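PDB 7KSF: Protease/Reverse transcriptase/ribonuclease H from Eastern chimpanzee simian foamy virus, which probably cleaves viral polyproteins as an aspartic protease, copies RNA and DNA templates into DNA, and degrades the RNA strand of RNA-DNA hybrids. Local coordinates for residues 456-460 and 562-568; 10-15 and 32-36. The protein carries 1 engineered substitution. All blocks are in the same frame, centred on the assembly; numbering follows the deposited sequence.

Contact 1 of 2, residues 456-460 and 562-568; sequences IKVNT and DKTLPEL
This is a loop-on-strand packing contact, in which Leu565, Pro566 and Leu568 lie against Lys457 and Asn459 in the RNase H-like domain found in reverse transcriptases. Strand 454-460 is the central strand of a mixed five-stranded sheet, whose 3-2-1-4-5 order is that of the RNase H fold. Segment 562-568 follows the edge strand 557-561 and crosses one face of that sheet. Lys457 and Asn459 point toward it. Val458 and Thr460 point away, where they meet helix 494-513.

Asn459 supplies the direct polar link. Its ND2 donates to Pro566 O at 2.7 Å. The acceptor lies close to the amide plane of Asn459, but the hydrogen bond is bent, 138° at the hydrogen. At the other end of the amide, Asn459 OD1 accepts from the backbone N of Thr460 at 2.8 Å. With CG anti to the backbone N (chi1 -152°), the amide lies beside its own carbonyl carbon, where OD1 can reach Thr460 N. Leu568 lies over one face of the amide, with its CD1 3.6 Å from Asn459 CG. Leu568 also touches Tyr466 of the neighbouring strand. Leu565 sends CD1 to Val458 O, 3.8 Å away, and packs on Arg468 and Pro523 as well.

The Lys457 chain runs out extended past Asp562. Its NZ is 4.1 Å from Asp562 OD2, too far for a salt bridge, and it has a cation-pi partner in Tyr470. Asp562 OD1 accepts from Thr564 N at 3.2 Å, forming an Asx turn.

Both ends of the Asn459 amide are thus bonded to backbone, which should hold it in one orientation while Leu568 covers one face. At the Lys457 end, any attraction to Asp562 is probably looser and electrostatic.

Contact 2 of 2, residues 10-15 and 32-36; sequences IKGTKL and FLEDE
Phe32 overlaps Ile10, whose CG2 methyl sits over one face of the phenyl ring. This is a CH-pi contact. Ile10 CG2 lies 4.1 Å from the Phe32 ring centroid and 13° off the ring normal. Ile10 CG1 is anti to the backbone N (chi1 166°), and CD1 at the end of this branch reaches Phe32 CG at 3.8 Å. Lys11 and Thr13 approach the ring edge. The Lys11 chain slides past in the opposite direction to Phe32, with Lys11 CD near the ring plane and 3.9 Å from Phe32 CD1. Thr13 OG1 comes to 3.3 Å from Phe32 CZ. Leu15 CD2 adds a separate, looser contact that is oblique to the ring.

The extended Lys11 chain carries its amine beyond the ring. There Lys11 NZ forms a salt bridge with Glu36 OE2 at 2.8 Å, using the anti lone pair of that oxygen. The same NZ donates to Phe32 O at 3.2 Å, in the carbonyl plane. Asp35 OD2 is another acidic atom nearby, but lies beyond salt-bridge range.

The contact belongs to the aspartic protease domain. Residues 10-13 form the turn of the beta-hairpin made by strands 6-9 and 14-19, and segment 32-36 follows strand 26-29. Ile10 also packs on Ile28 and Phe60, and Glu36 on Tyr56 and Val58, so the contact lies at the surface of the protease, beside strands 26-29 and 52-62.

A single lysine therefore serves two purposes. Its methylenes line the aromatic edge, and its amine joins a carboxylate to a backbone carbonyl. Asp35 would probably add to the negative field around that amine.

In the fold
Contacts 1 and 2 belong to separate parts of one chain. Contact 2 lies in the N-terminal protease region, and contact 1 in the RNase H-like domain that precedes RNase H. Their centres are 62 Å apart, and their nearest atoms about 49 Å apart. Contact 2 is the more peripheral, with its centre 46 Å from that of the chain, against 26 Å for contact 1. Both segments of contact 2 come before those of contact 1 in the chain. Neither contact includes Gly596 or Glu642, the residues at the calcium site in the RNase H domain. Each ties a loop to a neighbouring part of its own domain, and neither joins the protease to the polymerase.

Contact 1 of 2, residues 456-460 and 562-568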
loop_
_atom_site.group_PDB
_atom_site.type_symbol
_atom_site.label_atom_id
_atom_site.label_comp_id
_atom_site.label_asym_id
_atom_site.label_seq_id
_atom_site.Cartn_x
_atom_site.Cartn_y
_atom_site.Cartn_z
ATOM N N ILE A 456 -23.069 3.293 13.170
ATOM C CA ILE A 456 -22.296 3.708 12.007
ATOM C C ILE A 456 -22.969 3.160 10.759
ATOM O O ILE A 456 -23.102 1.940 10.611
ATOM C CB ILE A 456 -20.839 3.225 12.082
ATOM C CG1 ILE A 456 -20.209 3.624 13.415
ATOM C CG2 ILE A 456 -20.034 3.795 10.932
ATOM C CD1 ILE A 456 -18.820 3.072 13.607
ATOM N N LYS A 457 -23.386 4.052 9.868
ATOM C CA LYS A 457 -23.950 3.666 8.581
ATOM C C LYS A 457 -22.900 3.878 7.501
ATOM O O LYS A 457 -22.352 4.977 7.366
ATOM C CB LYS A 457 -25.216 4.470 8.278
ATOM C CG LYS A 457 -26.365 4.196 9.240
ATOM C CD LYS A 457 -27.633 4.914 8.801
ATOM C CE LYS A 457 -28.828 4.498 9.642
ATOM N NZ LYS A 457 -30.084 5.123 9.143
ATOM N N VAL A 458 -22.612 2.824 6.739
ATOM C CA VAL A 458 -21.489 2.814 5.808
ATOM C C VAL A 458 -21.991 2.463 4.413
ATOM O O VAL A 458 -22.667 1.442 4.224
ATOM C CB VAL A 458 -20.396 1.822 6.248
ATOM C CG1 VAL A 458 -19.226 1.870 5.285
ATOM C CG2 VAL A 458 -19.934 2.139 7.660
ATOM N N ASN A 459 -21.658 3.310 3.446
ATOM C CA ASN A 459 -21.866 3.048 2.031
ATOM C C ASN A 459 -20.670 3.631 1.287
ATOM O O ASN A 459 -19.892 4.411 1.844
ATOM C CB ASN A 459 -23.189 3.651 1.535
ATOM C CG ASN A 459 -23.772 2.895 0.355
ATOM O OD1 ASN A 459 -23.046 2.264 -0.412
ATOM N ND2 ASN A 459 -25.090 2.955 0.207
ATOM N N THR A 460 -20.504 3.242 0.019
ATOM C CA THR A 460 -19.360 3.704 -0.756
ATOM C C THR A 460 -19.750 3.964 -2.205
ATOM O O THR A 460 -20.699 3.378 -2.735
ATOM C CB THR A 460 -18.192 2.703 -0.729
ATOM O OG1 THR A 460 -16.987 3.366 -1.132
ATOM C CG2 THR A 460 -18.448 1.542 -1.680
ATOM N N ASP A 562 -28.870 -3.136 6.393
ATOM C CA ASP A 562 -29.732 -1.962 6.348
ATOM C C ASP A 562 -30.329 -1.838 4.955
ATOM O O ASP A 562 -29.595 -1.772 3.965
ATOM C CB ASP A 562 -28.952 -0.701 6.725
ATOM C CG ASP A 562 -29.855 0.410 7.210
ATOM O OD1 ASP A 562 -31.031 0.440 6.794
ATOM O OD2 ASP A 562 -29.399 1.249 8.013
ATOM N N LYS A 563 -31.662 -1.808 4.883
ATOM C CA LYS A 563 -32.353 -1.735 3.602
ATOM C C LYS A 563 -32.472 -0.308 3.086
ATOM O O LYS A 563 -32.449 -0.094 1.868
ATOM C CB LYS A 563 -33.749 -2.350 3.719
ATOM C CG LYS A 563 -33.763 -3.785 4.216
ATOM C CD LYS A 563 -35.183 -4.320 4.329
ATOM C CE LYS A 563 -35.193 -5.762 4.809
ATOM N NZ LYS A 563 -36.571 -6.320 4.914
ATOM N N THR A 564 -32.603 0.673 3.983
ATOM C CA THR A 564 -32.780 2.054 3.555
ATOM C C THR A 564 -31.536 2.635 2.901
ATOM O O THR A 564 -31.617 3.720 2.319
ATOM C CB THR A 564 -33.183 2.939 4.734
ATOM O OG1 THR A 564 -33.665 4.193 4.240
ATOM C CG2 THR A 564 -31.989 3.199 5.636
ATOM N N LEU A 565 -30.399 1.952 2.990
ATOM C CA LEU A 565 -29.191 2.440 2.343
ATOM C C LEU A 565 -29.353 2.352 0.831
ATOM O O LEU A 565 -29.688 1.280 0.308
ATOM C CB LEU A 565 -27.981 1.638 2.801
ATOM C CG LEU A 565 -27.706 1.732 4.302
ATOM C CD1 LEU A 565 -26.412 1.037 4.654
ATOM C CD2 LEU A 565 -27.668 3.180 4.744
ATOM N N PRO A 566 -29.140 3.442 0.099
ATOM C CA PRO A 566 -29.371 3.417 -1.349
ATOM C C PRO A 566 -28.187 2.855 -2.115
ATOM O O PRO A 566 -27.138 2.568 -1.530
ATOM C CB PRO A 566 -29.596 4.896 -1.677
ATOM C CG PRO A 566 -28.709 5.599 -0.701
ATOM C CD PRO A 566 -28.738 4.777 0.570
ATOM N N GLU A 567 -28.354 2.694 -3.425
ATOM C CA GLU A 567 -27.254 2.269 -4.277
ATOM C C GLU A 567 -26.417 3.481 -4.666
ATOM O O GLU A 567 -26.947 4.472 -5.176
ATOM C CB GLU A 567 -27.782 1.558 -5.523
ATOM C CG GLU A 567 -26.679 0.988 -6.401
ATOM C CD GLU A 567 -25.799 0.001 -5.655
ATOM O OE1 GLU A 567 -26.351 -0.916 -5.010
ATOM O OE2 GLU A 567 -24.559 0.145 -5.701
ATOM N N LEU A 568 -25.110 3.399 -4.416
ATOM C CA LEU A 568 -24.180 4.483 -4.701
ATOM C C LEU A 568 -23.135 4.075 -5.735
ATOM O O LEU A 568 -21.977 4.501 -5.665
ATOM C CB LEU A 568 -23.503 4.963 -3.416
ATOM C CG LEU A 568 -24.440 5.427 -2.304
ATOM C CD1 LEU A 568 -23.641 6.099 -1.201
ATOM C CD2 LEU A 568 -25.498 6.365 -2.857
#

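Contact 2 of 2, residues 10-15 and 32-36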
loop_
_atom_site.group_PDB
_atom_site.type_symbol
_atom_site.label_atom_id
_atom_site.label_comp_id
_atom_site.label_asym_id
_atom_site.label_seq_id
_atom_site.Cartn_x
_atom_site.Cartn_y
_atom_site.Cartn_z
ATOM N N ILE A 10 19.646 -39.853 3.138
ATOM C CA ILE A 10 20.281 -40.529 4.269
ATOM C C ILE A 10 19.813 -41.980 4.378
ATOM O O ILE A 10 20.613 -42.910 4.252
ATOM C CB ILE A 10 20.055 -39.755 5.590
ATOM C CG1 ILE A 10 20.416 -40.628 6.793
ATOM C CG2 ILE A 10 18.628 -39.249 5.689
ATOM C CD1 ILE A 10 20.348 -39.901 8.131
ATOM N N LYS A 11 18.512 -42.196 4.608
ATOM C CA LYS A 11 17.921 -43.534 4.678
ATOM C C LYS A 11 16.724 -43.591 3.722
ATOM O O LYS A 11 15.570 -43.708 4.145
ATOM C CB LYS A 11 17.507 -43.890 6.101
ATOM C CG LYS A 11 18.662 -44.149 7.053
ATOM C CD LYS A 11 18.160 -44.653 8.401
ATOM C CE LYS A 11 19.314 -44.988 9.331
ATOM N NZ LYS A 11 18.824 -45.528 10.627
ATOM N N GLY A 12 17.005 -43.512 2.421
ATOM C CA GLY A 12 15.959 -43.564 1.421
ATOM C C GLY A 12 15.227 -42.250 1.243
ATOM O O GLY A 12 15.002 -41.806 0.114
ATOM N N THR A 13 14.851 -41.619 2.351
ATOM C CA THR A 13 14.118 -40.363 2.301
ATOM C C THR A 13 15.059 -39.217 1.951
ATOM O O THR A 13 16.089 -39.031 2.602
ATOM C CB THR A 13 13.429 -40.099 3.640
ATOM O OG1 THR A 13 14.394 -40.169 4.698
ATOM C CG2 THR A 13 12.334 -41.127 3.888
ATOM N N LYS A 14 14.706 -38.459 0.915
ATOM C CA LYS A 14 15.522 -37.316 0.527
ATOM C C LYS A 14 15.472 -36.244 1.605
ATOM O O LYS A 14 14.484 -36.097 2.327
ATOM C CB LYS A 14 15.041 -36.737 -0.806
ATOM C CG LYS A 14 15.052 -37.714 -1.968
ATOM C CD LYS A 14 14.412 -37.096 -3.203
ATOM C CE LYS A 14 14.366 -38.088 -4.357
ATOM N NZ LYS A 14 13.625 -37.547 -5.533
ATOM N N LEU A 15 16.559 -35.486 1.711
ATOM C CA LEU A 15 16.656 -34.413 2.688
ATOM C C LEU A 15 17.594 -33.349 2.132
ATOM O O LEU A 15 18.020 -33.413 0.975
ATOM C CB LEU A 15 17.117 -34.965 4.044
ATOM C CG LEU A 15 16.707 -34.173 5.289
ATOM C CD1 LEU A 15 15.203 -33.961 5.318
ATOM C CD2 LEU A 15 17.175 -34.876 6.549
ATOM N N PHE A 32 16.333 -40.366 12.801
ATOM C CA PHE A 32 17.135 -41.367 12.113
ATOM C C PHE A 32 18.163 -42.037 13.012
ATOM O O PHE A 32 18.709 -43.078 12.629
ATOM C CB PHE A 32 17.858 -40.746 10.913
ATOM C CG PHE A 32 16.937 -40.277 9.829
ATOM C CD1 PHE A 32 16.378 -41.174 8.936
ATOM C CD2 PHE A 32 16.641 -38.932 9.695
ATOM C CE1 PHE A 32 15.534 -40.740 7.933
ATOM C CE2 PHE A 32 15.801 -38.491 8.696
ATOM C CZ PHE A 32 15.247 -39.396 7.813
ATOM N N LEU A 33 18.444 -41.477 14.187
ATOM C CA LEU A 33 19.506 -41.977 15.048
ATOM C C LEU A 33 18.982 -42.823 16.204
ATOM O O LEU A 33 19.737 -43.119 17.131
ATOM C CB LEU A 33 20.334 -40.808 15.582
ATOM C CG LEU A 33 20.844 -39.850 14.504
ATOM C CD1 LEU A 33 21.721 -38.787 15.129
ATOM C CD2 LEU A 33 21.599 -40.604 13.420
ATOM N N GLU A 34 17.708 -43.220 16.165
ATOM C CA GLU A 34 17.167 -44.067 17.222
ATOM C C GLU A 34 17.655 -45.502 17.075
ATOM O O GLU A 34 18.165 -46.097 18.031
ATOM C CB GLU A 34 15.642 -44.004 17.208
ATOM C CG GLU A 34 15.087 -42.614 17.466
ATOM C CD GLU A 34 13.606 -42.511 17.173
ATOM O OE1 GLU A 34 13.028 -43.484 16.639
ATOM O OE2 GLU A 34 13.016 -41.453 17.474
ATOM N N ASP A 35 17.507 -46.073 15.877
ATOM C CA ASP A 35 17.935 -47.447 15.642
ATOM C C ASP A 35 19.445 -47.606 15.766
ATOM O O ASP A 35 19.923 -48.678 16.157
ATOM C CB ASP A 35 17.477 -47.908 14.257
ATOM C CG ASP A 35 16.003 -47.654 14.015
ATOM O OD1 ASP A 35 15.226 -47.693 14.991
ATOM O OD2 ASP A 35 15.625 -47.416 12.848
ATOM N N GLU A 36 20.207 -46.568 15.432
ATOM C CA GLU A 36 21.656 -46.681 15.401
ATOM C C GLU A 36 22.228 -46.755 16.813
ATOM O O GLU A 36 21.708 -46.153 17.755
ATOM C CB GLU A 36 22.270 -45.499 14.650
ATOM C CG GLU A 36 21.763 -45.336 13.224
ATOM C CD GLU A 36 21.973 -46.578 12.376
ATOM O OE1 GLU A 36 22.995 -47.273 12.564
ATOM O OE2 GLU A 36 21.111 -46.859 11.518
#